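Local coordinates for protein polyketide synthase PksJ (Bacillus subtilis subsp. subtilis, PDB 4J1Q) that probably uses NADPH to reduce alpha- and beta-keto groups stereoselectively, as a ketoreductase domain of the bacillaene polyketide assembly line, at residues Asn382-Glu387 with Val430-Gly435. Numbering follows the deposited sequence.
Sequences NWPLWE and VFVMEG. With NDP (NADPH dihydro-nicotinamide-adenine-dinucleotide phosphate), chain B.
Asn382 is gripped through both its backbone polar atoms by the neighbouring parallel strand: its N donates to Val430 O (2.7 Å), and its O receives Val432 N over an equal 2.7 Å, with an N-H...O angle of 168°. The two bonds straddle Phe431, the classic pattern of a parallel bridge. On the same face of the sheet as the Phe431 ring, the Asn382 amide has polar partners of its own, ND2 bonding Ser338 O and Asp359 OD2 while OD1 accepts from Gln429. The nicotinamide provides the next polar link, its O7N taking a hydrogen bond from Trp386 N at 2.6 Å.

Trp383 and Val432 pack on the other face. With CG beside the backbone N (chi1 -71°), the Trp383 indole lies alongside Val432, CZ3 reaching CG2 at 3.8 Å, and Trp386 CZ2 sits 3.6 Å over the centre of one indole face. Just beyond the strand, Pro384 rests against Val432; its N has no hydrogen to share, and the ladder ends there.

Nicotinamide contacts just past a parallel strand's C-terminal end are characteristic of Rossmann-type ketoreductases. Here Pro384 O comes within 3.1 Å of C4N, the hydride-bearing carbon, so the paired strand end probably helps position the nicotinamide for hydride transfer.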
loop_
_atom_site.group_PDB
_atom_site.type_symbol
_atom_site.label_atom_id
_atom_site.label_comp_id
_atom_site.label_asym_id
_atom_site.label_seq_id
_atom_site.Cartn_x
_atom_site.Cartn_y
_atom_site.Cartn_z
ATOM N N ASN A 382 -2.083 3.450 6.467
ATOM C CA ASN A 382 -1.097 2.491 6.929
ATOM C C ASN A 382 -1.300 2.098 8.386
ATOM O O ASN A 382 -0.886 2.838 9.310
ATOM C CB ASN A 382 0.317 3.011 6.709
ATOM C CG ASN A 382 0.587 3.330 5.270
ATOM O OD1 ASN A 382 0.382 4.473 4.819
ATOM N ND2 ASN A 382 1.084 2.343 4.539
ATOM N N TRP A 383 -2.009 0.983 8.583
ATOM C CA TRP A 383 -2.403 0.537 9.918
ATOM C C TRP A 383 -1.281 -0.201 10.563
ATOM O O TRP A 383 -0.610 -1.029 9.912
ATOM C CB TRP A 383 -3.582 -0.416 9.842
ATOM C CG TRP A 383 -4.902 0.204 9.464
ATOM C CD1 TRP A 383 -5.798 -0.266 8.515
ATOM C CD2 TRP A 383 -5.583 1.347 10.112
ATOM N NE1 TRP A 383 -6.930 0.515 8.480
ATOM C CE2 TRP A 383 -6.867 1.499 9.420
ATOM C CE3 TRP A 383 -5.265 2.223 11.142
ATOM C CZ2 TRP A 383 -7.795 2.466 9.790
ATOM C CZ3 TRP A 383 -6.178 3.232 11.468
ATOM C CH2 TRP A 383 -7.428 3.342 10.817
ATOM N N PRO A 384 -1.129 -0.012 11.879
ATOM C CA PRO A 384 -0.292 -0.920 12.626
ATOM C C PRO A 384 -1.062 -2.197 12.982
ATOM O O PRO A 384 -2.235 -2.363 12.596
ATOM C CB PRO A 384 0.008 -0.124 13.882
ATOM C CG PRO A 384 -1.281 0.617 14.137
ATOM C CD PRO A 384 -1.798 0.971 12.758
ATOM N N LEU A 385 -0.408 -3.063 13.751
ATOM C CA LEU A 385 -1.037 -4.270 14.304
ATOM C C LEU A 385 -2.234 -3.867 15.158
ATOM O O LEU A 385 -2.070 -3.118 16.112
ATOM C CB LEU A 385 -0.008 -5.024 15.164
ATOM C CG LEU A 385 -0.218 -6.485 15.592
ATOM C CD1 LEU A 385 -1.098 -6.615 16.829
ATOM C CD2 LEU A 385 -0.722 -7.361 14.445
ATOM N N TRP A 386 -3.436 -4.293 14.773
ATOM C CA TRP A 386 -4.622 -4.075 15.605
ATOM C C TRP A 386 -4.732 -5.037 16.762
ATOM O O TRP A 386 -4.486 -6.237 16.631
ATOM C CB TRP A 386 -5.907 -4.131 14.796
ATOM C CG TRP A 386 -6.141 -2.923 13.933
ATOM C CD1 TRP A 386 -5.377 -2.505 12.844
ATOM C CD2 TRP A 386 -7.318 -2.042 13.941
ATOM N NE1 TRP A 386 -5.958 -1.433 12.232
ATOM C CE2 TRP A 386 -7.149 -1.125 12.819
ATOM C CE3 TRP A 386 -8.468 -1.954 14.710
ATOM C CZ2 TRP A 386 -8.032 -0.085 12.582
ATOM C CZ3 TRP A 386 -9.357 -0.899 14.465
ATOM C CH2 TRP A 386 -9.138 0.013 13.422
ATOM N N GLU A 387 -5.205 -4.502 17.881
ATOM C CA GLU A 387 -5.328 -5.229 19.130
ATOM C C GLU A 387 -6.145 -6.502 18.953
ATOM O O GLU A 387 -5.726 -7.585 19.365
ATOM C CB GLU A 387 -5.981 -4.322 20.167
ATOM C CG GLU A 387 -5.917 -4.831 21.596
ATOM C CD GLU A 387 -6.983 -4.195 22.473
ATOM O OE1 GLU A 387 -7.943 -3.624 21.910
ATOM O OE2 GLU A 387 -6.873 -4.265 23.718
ATOM N N VAL A 430 -2.309 8.094 5.209
ATOM C CA VAL A 430 -2.172 8.368 6.621
ATOM C C VAL A 430 -1.513 7.150 7.248
ATOM O O VAL A 430 -1.977 6.028 7.093
ATOM C CB VAL A 430 -3.568 8.576 7.263
ATOM C CG1 VAL A 430 -3.481 8.504 8.786
ATOM C CG2 VAL A 430 -4.157 9.920 6.837
ATOM N N PHE A 431 -0.423 7.372 7.942
ATOM C CA PHE A 431 0.302 6.289 8.573
ATOM C C PHE A 431 -0.003 6.309 10.066
ATOM O O PHE A 431 0.263 7.290 10.735
ATOM C CB PHE A 431 1.796 6.469 8.327
ATOM C CG PHE A 431 2.667 5.556 9.122
ATOM C CD1 PHE A 431 3.505 4.686 8.493
ATOM C CD2 PHE A 431 2.716 5.632 10.498
ATOM C CE1 PHE A 431 4.363 3.878 9.213
ATOM C CE2 PHE A 431 3.519 4.781 11.231
ATOM C CZ PHE A 431 4.350 3.900 10.580
ATOM N N VAL A 432 -0.575 5.241 10.574
ATOM C CA VAL A 432 -1.003 5.230 11.958
ATOM C C VAL A 432 -0.166 4.252 12.759
ATOM O O VAL A 432 0.062 3.121 12.350
ATOM C CB VAL A 432 -2.469 4.835 12.089
ATOM C CG1 VAL A 432 -2.898 4.859 13.563
ATOM C CG2 VAL A 432 -3.329 5.762 11.247
ATOM N N MET A 433 0.291 4.717 13.908
ATOM C CA MET A 433 1.148 3.937 14.771
ATOM C C MET A 433 0.599 4.075 16.178
ATOM O O MET A 433 0.206 5.156 16.580
ATOM C CB MET A 433 2.523 4.555 14.753
ATOM C CG MET A 433 3.639 3.594 14.476
ATOM S SD MET A 433 5.092 4.549 13.985
ATOM C CE MET A 433 6.155 3.252 13.335
ATOM N N GLU A 434 0.593 3.000 16.954
ATOM C CA GLU A 434 0.277 3.119 18.388
ATOM C C GLU A 434 1.364 2.478 19.232
ATOM O O GLU A 434 1.760 1.356 18.981
ATOM C CB GLU A 434 -1.069 2.457 18.720
ATOM C CG GLU A 434 -2.270 3.388 18.660
ATOM C CD GLU A 434 -2.947 3.582 20.002
ATOM O OE1 GLU A 434 -3.743 2.712 20.413
ATOM O OE2 GLU A 434 -2.704 4.631 20.622
ATOM N N GLY A 435 1.804 3.164 20.278
ATOM C CA GLY A 435 2.957 2.705 21.042
ATOM C C GLY A 435 3.484 3.864 21.840
ATOM O O GLY A 435 2.802 4.862 21.986
HETATM P PA NDP B . -8.160 -10.897 7.737
HETATM O O1A NDP B . -7.283 -11.919 7.002
HETATM O O2A NDP B . -8.975 -11.223 8.950
HETATM O O5B NDP B . -9.094 -10.172 6.664
HETATM C C5B NDP B . -8.803 -10.248 5.266
HETATM C C4B NDP B . -10.088 -10.720 4.605
HETATM O O4B NDP B . -9.935 -10.603 3.189
HETATM C C3B NDP B . -10.298 -12.204 4.866
HETATM O O3B NDP B . -11.605 -12.269 5.502
HETATM C C2B NDP B . -10.326 -12.858 3.487
HETATM O O2B NDP B . -11.477 -13.749 3.366
HETATM C C1B NDP B . -10.566 -11.700 2.536
HETATM N N9A NDP B . -9.853 -11.994 1.257
HETATM C C8A NDP B . -8.568 -12.477 1.111
HETATM N N7A NDP B . -8.314 -12.594 -0.250
HETATM C C5A NDP B . -9.438 -12.116 -0.946
HETATM C C6A NDP B . -9.762 -11.993 -2.295
HETATM N N6A NDP B . -8.911 -12.398 -3.294
HETATM N N1A NDP B . -10.978 -11.484 -2.646
HETATM C C2A NDP B . -11.881 -11.133 -1.698
HETATM N N3A NDP B . -11.599 -11.287 -0.386
HETATM C C4A NDP B . -10.371 -11.737 0.020
HETATM O O3 NDP B . -7.202 -9.644 8.078
HETATM P PN NDP B . -7.780 -8.331 8.787
HETATM O O1N NDP B . -6.985 -8.265 10.088
HETATM O O2N NDP B . -9.294 -8.271 8.693
HETATM O O5D NDP B . -7.205 -7.176 7.816
HETATM C C5D NDP B . -8.047 -6.297 7.057
HETATM C C4D NDP B . -7.140 -5.486 6.103
HETATM O O4D NDP B . -6.367 -4.544 6.878
HETATM C C3D NDP B . -6.125 -6.396 5.396
HETATM O O3D NDP B . -5.985 -6.018 4.006
HETATM C C2D NDP B . -4.857 -6.176 6.161
HETATM O O2D NDP B . -3.746 -6.309 5.269
HETATM C C1D NDP B . -4.979 -4.755 6.732
HETATM N N1N NDP B . -4.291 -4.633 8.024
HETATM C C2N NDP B . -4.709 -5.322 9.125
HETATM C C3N NDP B . -4.008 -5.246 10.351
HETATM C C7N NDP B . -4.510 -6.017 11.574
HETATM O O7N NDP B . -4.088 -5.687 12.690
HETATM N N7N NDP B . -5.321 -7.092 11.430
HETATM C C4N NDP B . -2.810 -4.489 10.430
HETATM C C5N NDP B . -2.386 -3.814 9.268
HETATM C C6N NDP B . -3.149 -3.919 8.079
HETATM P P2B NDP B . -11.468 -15.017 2.355
HETATM O O1X NDP B . -10.148 -15.729 2.723
HETATM O O2X NDP B . -12.789 -15.663 2.756
HETATM O O3X NDP B . -11.460 -14.453 0.949
#